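Local coordinates for surface glycan binding protein B (Bacteroides ovatus, PDB 6E57) that binds mixed-linkage beta-glucan at the bacterial surface, probably helping the gut symbiont hold cereal polysaccharide for use, at residues A55-D60 against V125-L130; V69-Y74 against V111-G116; L350-S355 against D415-K420. One frame throughout, in Å; residues are numbered along the deposited sequence.

In a chain that is nearly half strand, contacts between distant segments tie the fold together, and three of these are followed here. Contacts 1 and 2 belong to the same N-terminal beta-sandwich: contact 2 is nested within the loop that contact 1 closes, contact 1 lies on strand 118-128 and contact 2 on strand 103-113, neighbours in one five-stranded sheet, and their centres lie about 31 Å apart. Contact 3 comes later in the chain, on the opposite side of the chain's centre, about 47 Å from contact 1 and about 68 Å from contact 2, centre to centre. Its strand 412-419 also pairs with strand 317-321, which leads into Trp322 and Asp323 of the glycan pocket.

Contact 1 of 3, residues A55-D60 against V125-L130; sequences ANISRD and VVVNPL
Ala55 and Ile57 lie beside Val125 and Val127 where two strands run parallel at the edge of a five-stranded mixed sheet, one layer of a beta-sandwich resembling an immunoglobulin fold. The backbone ladder is regular: Val126 N donates to Ala55 O, Ile57 N to Val126 O at 3.0 Å, and Asn128 N to Ile57 O at 2.9 Å.

The close-packed side is the one bearing the alanine, isoleucine and two of the valines. With CG1 set between the backbone N and the carbonyl carbon (chi1 53°), Ile57 carries its CD1 toward Val127, 4.0 Å from Val127 CG1. Ala55 CB meets Val125 CG2 at 4.1 Å, and both residues also touch Leu63 of the facing layer, so this side forms part of the sandwich interior.

Beyond the strands the pairing frays. Arg59 N reaches Asn128 O only through a weak, bent bond, and the arginine side chain crosses Leu130 at about a right angle before its NH1 finds a salt bridge with Asp133.

The other side is largely polar and more open, with Asn56, Ser58 and Asn128 on it and Val126 among them. There the amides of Asn56 and Asn128 are turned 41° apart, and Asn128 ND2 donates in its own amide plane to Asn56 OD1 at 2.9 Å.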
ATOM      1  N   ALA A  55       6.276  20.795   8.574  1.00 55.42           N
ATOM      2  CA  ALA A  55       5.284  21.145   9.588  1.00 55.47           C
ATOM      3  C   ALA A  55       4.351  19.959   9.854  1.00 54.31           C
ATOM      4  O   ALA A  55       3.985  19.224   8.937  1.00 52.96           O
ATOM      5  CB  ALA A  55       4.507  22.358   9.146  1.00 56.74           C
ATOM      6  N   ASN A  56       3.968  19.815  11.127  1.00 53.50           N
ATOM      7  CA  ASN A  56       3.085  18.763  11.608  1.00 52.83           C
ATOM      8  C   ASN A  56       2.180  19.370  12.687  1.00 52.99           C
ATOM      9  O   ASN A  56       2.561  19.449  13.853  1.00 53.39           O
ATOM     10  CB  ASN A  56       3.885  17.564  12.121  1.00 51.47           C
ATOM     11  CG  ASN A  56       3.035  16.329  12.331  1.00 50.53           C
ATOM     12  OD1 ASN A  56       1.984  16.390  12.962  1.00 49.51           O
ATOM     13  ND2 ASN A  56       3.485  15.202  11.806  1.00 51.62           N
ATOM     14  N   ILE A  57       0.983  19.799  12.276  1.00 54.48           N
ATOM     15  CA  ILE A  57       0.103  20.623  13.110  1.00 56.38           C
ATOM     16  C   ILE A  57      -1.325  20.078  13.022  1.00 55.36           C
ATOM     17  O   ILE A  57      -1.606  19.189  12.221  1.00 53.98           O
ATOM     18  CB  ILE A  57       0.199  22.115  12.713  1.00 58.07           C
ATOM     19  CG1 ILE A  57      -0.041  22.360  11.217  1.00 58.69           C
ATOM     20  CG2 ILE A  57       1.532  22.695  13.160  1.00 58.96           C
ATOM     21  CD1 ILE A  57      -1.467  22.718  10.862  1.00 59.26           C
ATOM     22  N   SER A  58      -2.204  20.609  13.881  1.00 55.22           N
ATOM     23  CA  SER A  58      -3.612  20.217  13.946  1.00 54.63           C
ATOM     24  C   SER A  58      -4.455  21.105  13.024  1.00 52.51           C
ATOM     25  O   SER A  58      -4.089  22.234  12.717  1.00 52.98           O
ATOM     26  CB  SER A  58      -4.118  20.266  15.361  1.00 55.17           C
ATOM     27  OG  SER A  58      -3.485  19.273  16.150  1.00 56.80           O
ATOM     28  N   ARG A  59      -5.611  20.569  12.625  1.00 52.49           N
ATOM     29  CA  ARG A  59      -6.519  21.182  11.647  1.00 53.89           C
ATOM     30  C   ARG A  59      -7.025  22.542  12.160  1.00 53.70           C
ATOM     31  O   ARG A  59      -7.334  23.422  11.356  1.00 54.74           O
ATOM     32  CB  ARG A  59      -7.624  20.167  11.312  1.00 53.50           C
ATOM     33  CG  ARG A  59      -9.023  20.732  11.103  1.00 53.71           C
ATOM     34  CD  ARG A  59      -9.859  20.685  12.369  1.00 52.87           C
ATOM     35  NE  ARG A  59     -11.078  21.468  12.229  1.00 53.59           N
ATOM     36  CZ  ARG A  59     -12.168  21.328  12.974  1.00 53.98           C
ATOM     37  NH1 ARG A  59     -12.263  20.337  13.842  1.00 52.68           N
ATOM     38  NH2 ARG A  59     -13.166  22.183  12.842  1.00 57.42           N
ATOM     39  N   ASP A  60      -7.098  22.710  13.488  1.00 56.50           N
ATOM     40  CA  ASP A  60      -7.569  23.956  14.122  1.00 58.68           C
ATOM     41  C   ASP A  60      -6.429  24.983  14.201  1.00 57.41           C
ATOM     42  O   ASP A  60      -6.683  26.182  14.207  1.00 57.35           O
ATOM     43  CB  ASP A  60      -8.186  23.695  15.502  1.00 62.99           C
ATOM     44  CG  ASP A  60      -7.298  22.957  16.494  1.00 64.23           C
ATOM     45  OD1 ASP A  60      -6.202  22.504  16.096  1.00 66.84           O
ATOM     46  OD2 ASP A  60      -7.718  22.828  17.662  1.00 67.09           O
ATOM     47  N   VAL A 125       3.716  19.275   4.475  1.00 48.58           N
ATOM     48  CA  VAL A 125       2.984  19.828   5.610  1.00 48.03           C
ATOM     49  C   VAL A 125       1.870  18.837   5.966  1.00 47.58           C
ATOM     50  O   VAL A 125       0.967  18.593   5.163  1.00 48.15           O
ATOM     51  CB  VAL A 125       2.422  21.228   5.293  1.00 47.18           C
ATOM     52  CG1 VAL A 125       1.421  21.695   6.340  1.00 46.24           C
ATOM     53  CG2 VAL A 125       3.534  22.253   5.122  1.00 48.01           C
ATOM     54  N   VAL A 126       1.957  18.260   7.168  1.00 47.08           N
ATOM     55  CA  VAL A 126       0.980  17.296   7.642  1.00 46.97           C
ATOM     56  C   VAL A 126       0.014  18.022   8.585  1.00 47.59           C
ATOM     57  O   VAL A 126       0.435  18.653   9.556  1.00 46.83           O
ATOM     58  CB  VAL A 126       1.661  16.089   8.320  1.00 47.44           C
ATOM     59  CG1 VAL A 126       0.650  15.051   8.789  1.00 46.48           C
ATOM     60  CG2 VAL A 126       2.694  15.449   7.406  1.00 46.58           C
ATOM     61  N   VAL A 127      -1.281  17.928   8.266  1.00 48.04           N
ATOM     62  CA  VAL A 127      -2.356  18.554   9.027  1.00 47.17           C
ATOM     63  C   VAL A 127      -3.280  17.443   9.544  1.00 47.05           C
ATOM     64  O   VAL A 127      -4.000  16.816   8.766  1.00 47.34           O
ATOM     65  CB  VAL A 127      -3.113  19.586   8.167  1.00 46.12           C
ATOM     66  CG1 VAL A 127      -4.137  20.359   8.980  1.00 46.20           C
ATOM     67  CG2 VAL A 127      -2.155  20.540   7.467  1.00 45.89           C
ATOM     68  N   ASN A 128      -3.234  17.204  10.859  1.00 47.62           N
ATOM     69  CA  ASN A 128      -3.955  16.102  11.501  1.00 47.31           C
ATOM     70  C   ASN A 128      -5.375  16.543  11.846  1.00 49.03           C
ATOM     71  O   ASN A 128      -5.594  17.685  12.244  1.00 51.91           O
ATOM     72  CB  ASN A 128      -3.240  15.616  12.764  1.00 47.11           C
ATOM     73  CG  ASN A 128      -1.799  15.238  12.506  1.00 46.64           C
ATOM     74  OD1 ASN A 128      -1.521  14.324  11.730  1.00 47.18           O
ATOM     75  ND2 ASN A 128      -0.878  15.936  13.146  1.00 46.05           N
ATOM     76  N   PRO A 129      -6.379  15.647  11.728  1.00 48.14           N
ATOM     77  CA  PRO A 129      -7.750  15.979  12.117  1.00 48.05           C
ATOM     78  C   PRO A 129      -7.918  15.937  13.643  1.00 47.71           C
ATOM     79  O   PRO A 129      -7.052  15.416  14.341  1.00 49.27           O
ATOM     80  CB  PRO A 129      -8.569  14.878  11.429  1.00 46.99           C
ATOM     81  CG  PRO A 129      -7.637  13.682  11.409  1.00 46.05           C
ATOM     82  CD  PRO A 129      -6.250  14.267  11.236  1.00 45.94           C
ATOM     83  N   LEU A 130      -9.025  16.497  14.139  1.00 47.62           N
ATOM     84  CA  LEU A 130      -9.422  16.319  15.531  1.00 49.62           C
ATOM     85  C   LEU A 130     -10.107  14.955  15.682  1.00 50.20           C
ATOM     86  O   LEU A 130     -10.553  14.354  14.700  1.00 49.06           O
ATOM     87  CB  LEU A 130     -10.347  17.465  15.949  1.00 50.69           C
ATOM     88  CG  LEU A 130      -9.719  18.860  15.905  1.00 51.84           C
ATOM     89  CD1 LEU A 130     -10.657  19.899  16.504  1.00 51.64           C
ATOM     90  CD2 LEU A 130      -8.377  18.880  16.624  1.00 52.82           C
TER

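Contact 2 of 3, residues V69-Y74 against V111-G116; sequences VTPKDY and VETVKG
Tyr74 O receives two hydrogen bonds from the other segment: Thr113 OG1 donates to it at 2.9 Å, and Val114 N adds a weak, bent bond at 3.2 Å. These hold together two type I beta turns at one end of a beta-sandwich, Pro71 to Tyr74 and Thr113 to Gly116. The first turn carries the chain from strand 63-70 in the three-stranded layer over to strand 75-81 in the five-stranded one; the second makes the hairpin between strands 103-113 and 118-128.

The threonine hydroxyl approaches from well out of the carbonyl plane, tilted by 32°. Its OG1 lies anti to the Thr113 backbone N (chi1 -171°), which swings it over to the tyrosine carbonyl, while Thr113 CA brings a CA-H...O contact to the same oxygen. One carbonyl oxygen thus gathers a hydroxyl, a weak N-H and a CA-H.

Deeper in, Val69 and Val111 reach toward each other from facing layers, their CG1 atoms meeting tip to tip at 3.8 Å. Val111 also packs on Ile38, and this join belongs to the sandwich interior. Pro71, buried and preceded by a cis peptide bond, places its CG 4.0 Å from Thr113 OG1, its ring crossing the threonine at about a right angle.

Toward the outside, Val114 CG1 comes to the edge of the Tyr74 ring, and the tyrosine side chain also touches Thr31 and Glu32. The second turn is closed by Gly116 N, which donates to Thr113 O at 3.0 Å.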
ATOM      1  N   VAL A  69      16.033  36.063   5.798  1.00 69.54           N
ATOM      2  CA  VAL A  69      16.566  35.929   4.444  1.00 69.78           C
ATOM      3  C   VAL A  69      17.604  37.030   4.180  1.00 71.49           C
ATOM      4  O   VAL A  69      17.486  38.146   4.681  1.00 70.92           O
ATOM      5  CB  VAL A  69      15.427  35.970   3.406  1.00 68.11           C
ATOM      6  CG1 VAL A  69      15.931  35.691   1.999  1.00 69.03           C
ATOM      7  CG2 VAL A  69      14.300  35.015   3.764  1.00 66.17           C
ATOM      8  N   THR A  70      18.622  36.681   3.383  1.00 72.25           N
ATOM      9  CA  THR A  70      19.616  37.611   2.838  1.00 73.91           C
ATOM     10  C   THR A  70      19.453  37.633   1.319  1.00 73.95           C
ATOM     11  O   THR A  70      19.215  36.583   0.724  1.00 72.19           O
ATOM     12  CB  THR A  70      21.037  37.197   3.250  1.00 75.77           C
ATOM     13  OG1 THR A  70      21.051  37.042   4.669  1.00 72.91           O
ATOM     14  CG2 THR A  70      22.106  38.186   2.837  1.00 77.19           C
ATOM     15  N   PRO A  71      19.550  38.814   0.686  1.00 74.38           N
ATOM     16  CA  PRO A  71      19.709  40.121   1.312  1.00 76.36           C
ATOM     17  C   PRO A  71      18.411  40.667   1.930  1.00 77.37           C
ATOM     18  O   PRO A  71      17.323  40.437   1.395  1.00 72.67           O
ATOM     19  CB  PRO A  71      20.148  41.046   0.167  1.00 77.40           C
ATOM     20  CG  PRO A  71      19.620  40.361  -1.063  1.00 75.94           C
ATOM     21  CD  PRO A  71      19.810  38.894  -0.756  1.00 74.25           C
ATOM     22  N   LYS A  72      18.562  41.419   3.029  1.00 82.73           N
ATOM     23  CA  LYS A  72      17.461  41.888   3.886  1.00 87.82           C
ATOM     24  C   LYS A  72      16.304  42.448   3.046  1.00 87.82           C
ATOM     25  O   LYS A  72      15.188  41.915   3.083  1.00 85.44           O
ATOM     26  CB  LYS A  72      17.958  42.973   4.850  1.00 93.16           C
ATOM     27  CG  LYS A  72      18.860  42.496   5.982  1.00 97.80           C
ATOM     28  CD  LYS A  72      19.416  43.635   6.821  1.00102.33           C
ATOM     29  CE  LYS A  72      20.550  43.218   7.736  1.00104.70           C
ATOM     30  NZ  LYS A  72      21.808  42.976   6.989  1.00105.25           N
ATOM     31  N   ASP A  73      16.589  43.519   2.291  1.00 90.03           N
ATOM     32  CA  ASP A  73      15.563  44.403   1.722  1.00 87.75           C
ATOM     33  C   ASP A  73      15.371  44.163   0.216  1.00 81.83           C
ATOM     34  O   ASP A  73      14.650  44.927  -0.430  1.00 77.90           O
ATOM     35  CB  ASP A  73      15.920  45.879   1.937  1.00 92.66           C
ATOM     36  CG  ASP A  73      16.432  46.224   3.328  1.00 97.92           C
ATOM     37  OD1 ASP A  73      17.606  45.910   3.617  1.00101.74           O
ATOM     38  OD2 ASP A  73      15.656  46.817   4.106  1.00100.20           O
ATOM     39  N   TYR A  74      15.997  43.119  -0.341  1.00 78.85           N
ATOM     40  CA  TYR A  74      16.047  42.940  -1.796  1.00 78.47           C
ATOM     41  C   TYR A  74      15.601  41.526  -2.199  1.00 76.18           C
ATOM     42  O   TYR A  74      15.993  41.039  -3.259  1.00 77.05           O
ATOM     43  CB  TYR A  74      17.459  43.233  -2.314  1.00 79.40           C
ATOM     44  CG  TYR A  74      17.973  44.622  -2.030  1.00 81.02           C
ATOM     45  CD1 TYR A  74      17.473  45.724  -2.707  1.00 81.64           C
ATOM     46  CD2 TYR A  74      18.979  44.839  -1.100  1.00 82.20           C
ATOM     47  CE1 TYR A  74      17.949  47.004  -2.461  1.00 83.29           C
ATOM     48  CE2 TYR A  74      19.467  46.112  -0.842  1.00 83.54           C
ATOM     49  CZ  TYR A  74      18.951  47.199  -1.524  1.00 83.12           C
ATOM     50  OH  TYR A  74      19.421  48.455  -1.274  1.00 84.02           O
ATOM     51  N   VAL A 111      12.356  31.720  -3.080  1.00 65.23           N
ATOM     52  CA  VAL A 111      12.932  33.023  -2.780  1.00 66.99           C
ATOM     53  C   VAL A 111      13.643  33.530  -4.038  1.00 68.41           C
ATOM     54  O   VAL A 111      14.430  32.803  -4.640  1.00 67.43           O
ATOM     55  CB  VAL A 111      13.899  32.941  -1.582  1.00 67.32           C
ATOM     56  CG1 VAL A 111      14.509  34.295  -1.252  1.00 68.46           C
ATOM     57  CG2 VAL A 111      13.227  32.343  -0.356  1.00 66.76           C
ATOM     58  N   GLU A 112      13.349  34.778  -4.424  1.00 70.71           N
ATOM     59  CA  GLU A 112      13.976  35.432  -5.572  1.00 73.83           C
ATOM     60  C   GLU A 112      14.448  36.832  -5.158  1.00 73.52           C
ATOM     61  O   GLU A 112      13.746  37.546  -4.443  1.00 70.60           O
ATOM     62  CB  GLU A 112      12.998  35.513  -6.746  1.00 75.68           C
ATOM     63  CG  GLU A 112      13.678  35.742  -8.084  1.00 79.72           C
ATOM     64  CD  GLU A 112      12.727  35.964  -9.248  1.00 82.47           C
ATOM     65  OE1 GLU A 112      11.771  36.746  -9.086  1.00 87.83           O
ATOM     66  OE2 GLU A 112      12.944  35.351 -10.314  1.00 86.71           O
ATOM     67  N   THR A 113      15.646  37.204  -5.618  1.00 75.20           N
ATOM     68  CA  THR A 113      16.208  38.532  -5.381  1.00 76.33           C
ATOM     69  C   THR A 113      15.846  39.440  -6.563  1.00 75.21           C
ATOM     70  O   THR A 113      15.321  38.974  -7.574  1.00 70.88           O
ATOM     71  CB  THR A 113      17.717  38.456  -5.106  1.00 80.88           C
ATOM     72  OG1 THR A 113      18.141  39.749  -4.675  1.00 89.14           O
ATOM     73  CG2 THR A 113      18.542  38.029  -6.300  1.00 81.96           C
ATOM     74  N   VAL A 114      16.141  40.735  -6.420  1.00 74.79           N
ATOM     75  CA  VAL A 114      15.794  41.750  -7.425  1.00 76.61           C
ATOM     76  C   VAL A 114      16.549  41.476  -8.737  1.00 78.40           C
ATOM     77  O   VAL A 114      16.024  41.761  -9.812  1.00 79.82           O
ATOM     78  CB  VAL A 114      16.051  43.182  -6.914  1.00 77.32           C
ATOM     79  CG1 VAL A 114      15.183  43.515  -5.709  1.00 75.35           C
ATOM     80  CG2 VAL A 114      17.521  43.439  -6.605  1.00 78.97           C
ATOM     81  N   LYS A 115      17.767  40.925  -8.643  1.00 78.42           N
ATOM     82  CA  LYS A 115      18.599  40.619  -9.819  1.00 80.51           C
ATOM     83  C   LYS A 115      18.394  39.165 -10.282  1.00 77.99           C
ATOM     84  O   LYS A 115      19.167  38.663 -11.099  1.00 76.38           O
ATOM     85  CB  LYS A 115      20.069  40.935  -9.518  1.00 83.17           C
ATOM     86  CG  LYS A 115      20.456  42.403  -9.681  1.00 87.57           C
ATOM     87  CD  LYS A 115      20.916  42.783 -11.084  1.00 91.14           C
ATOM     88  CE  LYS A 115      19.796  43.174 -12.030  1.00 90.89           C
ATOM     89  NZ  LYS A 115      19.391  44.591 -11.868  1.00 91.63           N
ATOM     90  N   GLY A 116      17.357  38.495  -9.765  1.00 78.57           N
ATOM     91  CA  GLY A 116      16.783  37.299 -10.396  1.00 78.22           C
ATOM     92  C   GLY A 116      17.351  35.986  -9.877  1.00 78.55           C
ATOM     93  O   GLY A 116      16.861  34.922 -10.257  1.00 78.51           O
TER

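Contact 3 of 3, residues L350-S355 against D415-K420; sequences LKVVYS and DLVTVK
A classic beta bulge interrupts the antiparallel pairing of strands 349-356 and 412-419, in the part of the protein that carries the glycan pocket. At the bulge both Asp415 and Leu416 face Val353: Asp415 N donates to Val353 O at 2.9 Å, and Leu416 N adds a weak bond to the same oxygen. Further along, Lys351 and Thr418 form a regular hydrogen-bonded pair, Lys351 N to Thr418 O at 2.9 Å and Thr418 N to Lys351 O at 3.0 Å.

At the bulge the Asp415 side chain points toward the partner strand. Its OD2 accepts the hydroxyl of Ser355 OG at 2.7 Å through the syn lone pair, and the serine oxygen is brought there by sitting between its own backbone N and carbonyl carbon (chi1 59°). The other carboxylate oxygen, OD1, bonds to His317 ND1 on the neighbouring strand.

On the face shared with Lys351 and Thr418, Val353 and Leu416 lie side by side, CB to CB at 3.8 Å. On the opposite side of the sheet Leu350 CD1 meets Val417 CG1 at 3.8 Å, and the leucine goes on to Leu313 and Leu367.

Lys351 runs alongside Thr418, and both polar ends share Glu310. A water accepts from Lys351 NZ at 2.7 Å and, weakly, from Lys420 NZ. The salt bridge to Glu310 would be expected to favour the charged form of Lys351 and to ease its repulsion with Lys420, whose NZ is 4.7 Å from Lys351 NZ.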
ATOM      1  N   LEU A 350       8.128 -23.073   3.013  1.00 34.75           N
ATOM      2  CA  LEU A 350       7.308 -24.213   3.394  1.00 33.17           C
ATOM      3  C   LEU A 350       5.881 -23.711   3.630  1.00 33.66           C
ATOM      4  O   LEU A 350       5.698 -22.616   4.162  1.00 34.03           O
ATOM      5  CB  LEU A 350       7.887 -24.862   4.656  1.00 31.91           C
ATOM      6  CG  LEU A 350       7.293 -26.219   5.030  1.00 31.25           C
ATOM      7  CD1 LEU A 350       7.829 -27.318   4.129  1.00 31.50           C
ATOM      8  CD2 LEU A 350       7.582 -26.555   6.482  1.00 31.26           C
ATOM      9  N   LYS A 351       4.896 -24.513   3.209  1.00 35.30           N
ATOM     10  CA  LYS A 351       3.475 -24.223   3.390  1.00 35.84           C
ATOM     11  C   LYS A 351       2.797 -25.458   3.990  1.00 33.87           C
ATOM     12  O   LYS A 351       2.971 -26.553   3.485  1.00 35.42           O
ATOM     13  CB  LYS A 351       2.822 -23.860   2.052  1.00 39.14           C
ATOM     14  CG  LYS A 351       1.314 -23.628   2.098  1.00 42.86           C
ATOM     15  CD  LYS A 351       0.671 -23.483   0.731  1.00 48.74           C
ATOM     16  CE  LYS A 351       1.067 -22.205   0.018  1.00 54.29           C
ATOM     17  NZ  LYS A 351       0.456 -22.110  -1.331  1.00 59.56           N
ATOM     18  N   VAL A 352       2.032 -25.257   5.066  1.00 31.69           N
ATOM     19  CA  VAL A 352       1.228 -26.309   5.678  1.00 31.23           C
ATOM     20  C   VAL A 352      -0.247 -25.911   5.562  1.00 31.58           C
ATOM     21  O   VAL A 352      -0.660 -24.917   6.167  1.00 31.29           O
ATOM     22  CB  VAL A 352       1.617 -26.539   7.150  1.00 30.50           C
ATOM     23  CG1 VAL A 352       0.795 -27.657   7.775  1.00 30.42           C
ATOM     24  CG2 VAL A 352       3.103 -26.814   7.307  1.00 30.63           C
ATOM     25  N   VAL A 353      -1.016 -26.680   4.778  1.00 30.92           N
ATOM     26  CA  VAL A 353      -2.466 -26.513   4.679  1.00 32.25           C
ATOM     27  C   VAL A 353      -3.113 -27.329   5.803  1.00 31.13           C
ATOM     28  O   VAL A 353      -2.945 -28.546   5.861  1.00 31.04           O
ATOM     29  CB  VAL A 353      -3.011 -26.935   3.299  1.00 33.83           C
ATOM     30  CG1 VAL A 353      -4.515 -26.716   3.190  1.00 33.52           C
ATOM     31  CG2 VAL A 353      -2.285 -26.230   2.162  1.00 35.05           C
ATOM     32  N   TYR A 354      -3.858 -26.643   6.675  1.00 30.50           N
ATOM     33  CA  TYR A 354      -4.433 -27.236   7.879  1.00 30.68           C
ATOM     34  C   TYR A 354      -5.949 -27.014   7.873  1.00 31.31           C
ATOM     35  O   TYR A 354      -6.431 -26.053   7.287  1.00 33.87           O
ATOM     36  CB  TYR A 354      -3.785 -26.644   9.134  1.00 30.64           C
ATOM     37  CG  TYR A 354      -3.976 -25.155   9.291  1.00 31.32           C
ATOM     38  CD1 TYR A 354      -3.093 -24.253   8.714  1.00 31.95           C
ATOM     39  CD2 TYR A 354      -5.046 -24.642  10.006  1.00 32.42           C
ATOM     40  CE1 TYR A 354      -3.274 -22.884   8.838  1.00 31.70           C
ATOM     41  CE2 TYR A 354      -5.234 -23.276  10.149  1.00 32.04           C
ATOM     42  CZ  TYR A 354      -4.347 -22.394   9.561  1.00 31.75           C
ATOM     43  OH  TYR A 354      -4.534 -21.051   9.700  1.00 33.45           O
ATOM     44  N   SER A 355      -6.686 -27.918   8.523  1.00 30.47           N
ATOM     45  CA  SER A 355      -8.120 -27.764   8.710  1.00 31.12           C
ATOM     46  C   SER A 355      -8.483 -28.088  10.162  1.00 31.15           C
ATOM     47  O   SER A 355      -7.787 -28.841  10.833  1.00 30.04           O
ATOM     48  CB  SER A 355      -8.907 -28.604   7.732  1.00 31.13           C
ATOM     49  OG  SER A 355      -8.587 -29.981   7.860  1.00 30.97           O
ATOM     50  N   ASP A 415      -3.304 -31.372   6.012  1.00 32.00           N
ATOM     51  CA  ASP A 415      -3.912 -31.848   4.762  1.00 33.88           C
ATOM     52  C   ASP A 415      -2.909 -31.802   3.599  1.00 33.74           C
ATOM     53  O   ASP A 415      -3.017 -32.602   2.669  1.00 35.09           O
ATOM     54  CB  ASP A 415      -5.164 -31.037   4.414  1.00 35.97           C
ATOM     55  CG  ASP A 415      -6.296 -31.166   5.422  1.00 37.22           C
ATOM     56  OD1 ASP A 415      -6.514 -32.294   5.916  1.00 38.47           O
ATOM     57  OD2 ASP A 415      -6.957 -30.134   5.699  1.00 37.25           O
ATOM     58  N   LEU A 416      -1.965 -30.852   3.631  1.00 32.82           N
ATOM     59  CA  LEU A 416      -0.950 -30.708   2.581  1.00 33.19           C
ATOM     60  C   LEU A 416       0.303 -30.026   3.150  1.00 32.43           C
ATOM     61  O   LEU A 416       0.216 -29.172   4.030  1.00 32.59           O
ATOM     62  CB  LEU A 416      -1.545 -29.889   1.430  1.00 32.86           C
ATOM     63  CG  LEU A 416      -0.810 -29.986   0.092  1.00 33.74           C
ATOM     64  CD1 LEU A 416      -1.056 -31.335  -0.565  1.00 34.06           C
ATOM     65  CD2 LEU A 416      -1.230 -28.860  -0.840  1.00 32.95           C
ATOM     66  N   VAL A 417       1.471 -30.431   2.644  1.00 32.12           N
ATOM     67  CA  VAL A 417       2.727 -29.731   2.890  1.00 31.20           C
ATOM     68  C   VAL A 417       3.446 -29.574   1.548  1.00 31.88           C
ATOM     69  O   VAL A 417       3.683 -30.566   0.854  1.00 32.02           O
ATOM     70  CB  VAL A 417       3.617 -30.463   3.913  1.00 29.99           C
ATOM     71  CG1 VAL A 417       4.899 -29.692   4.184  1.00 29.09           C
ATOM     72  CG2 VAL A 417       2.878 -30.746   5.211  1.00 30.09           C
ATOM     73  N   THR A 418       3.778 -28.325   1.200  1.00 32.23           N
ATOM     74  CA  THR A 418       4.469 -28.001  -0.043  1.00 33.68           C
ATOM     75  C   THR A 418       5.699 -27.138   0.256  1.00 33.06           C
ATOM     76  O   THR A 418       5.836 -26.599   1.349  1.00 31.48           O
ATOM     77  CB  THR A 418       3.538 -27.285  -1.031  1.00 35.20           C
ATOM     78  OG1 THR A 418       3.285 -25.963  -0.554  1.00 35.19           O
ATOM     79  CG2 THR A 418       2.227 -28.012  -1.238  1.00 36.47           C
ATOM     80  N   VAL A 419       6.578 -27.026  -0.744  1.00 34.11           N
ATOM     81  CA  VAL A 419       7.749 -26.152  -0.702  1.00 35.28           C
ATOM     82  C   VAL A 419       7.950 -25.565  -2.105  1.00 38.25           C
ATOM     83  O   VAL A 419       7.593 -26.209  -3.091  1.00 39.49           O
ATOM     84  CB  VAL A 419       8.997 -26.913  -0.212  1.00 34.68           C
ATOM     85  CG1 VAL A 419       9.366 -28.066  -1.134  1.00 34.33           C
ATOM     86  CG2 VAL A 419      10.184 -25.982  -0.023  1.00 35.34           C
ATOM     87  N   LYS A 420       8.512 -24.351  -2.186  1.00 41.84           N
ATOM     88  CA  LYS A 420       8.826 -23.720  -3.482  1.00 45.13           C
ATOM     89  C   LYS A 420      10.130 -22.919  -3.381  1.00 47.07           C
ATOM     90  O   LYS A 420      10.329 -22.147  -2.449  1.00 50.22           O
ATOM     91  CB  LYS A 420       7.657 -22.852  -3.957  1.00 46.57           C
ATOM     92  CG  LYS A 420       7.210 -21.756  -3.002  1.00 48.62           C
ATOM     93  CD  LYS A 420       5.959 -21.043  -3.477  1.00 53.83           C
ATOM     94  CE  LYS A 420       5.428 -20.034  -2.479  1.00 57.58           C
ATOM     95  NZ  LYS A 420       4.086 -19.534  -2.867  1.00 59.34           N
TER
HETATM   96  O   HOH W   1       1.213 -20.992  -3.675  1.00 48.20           O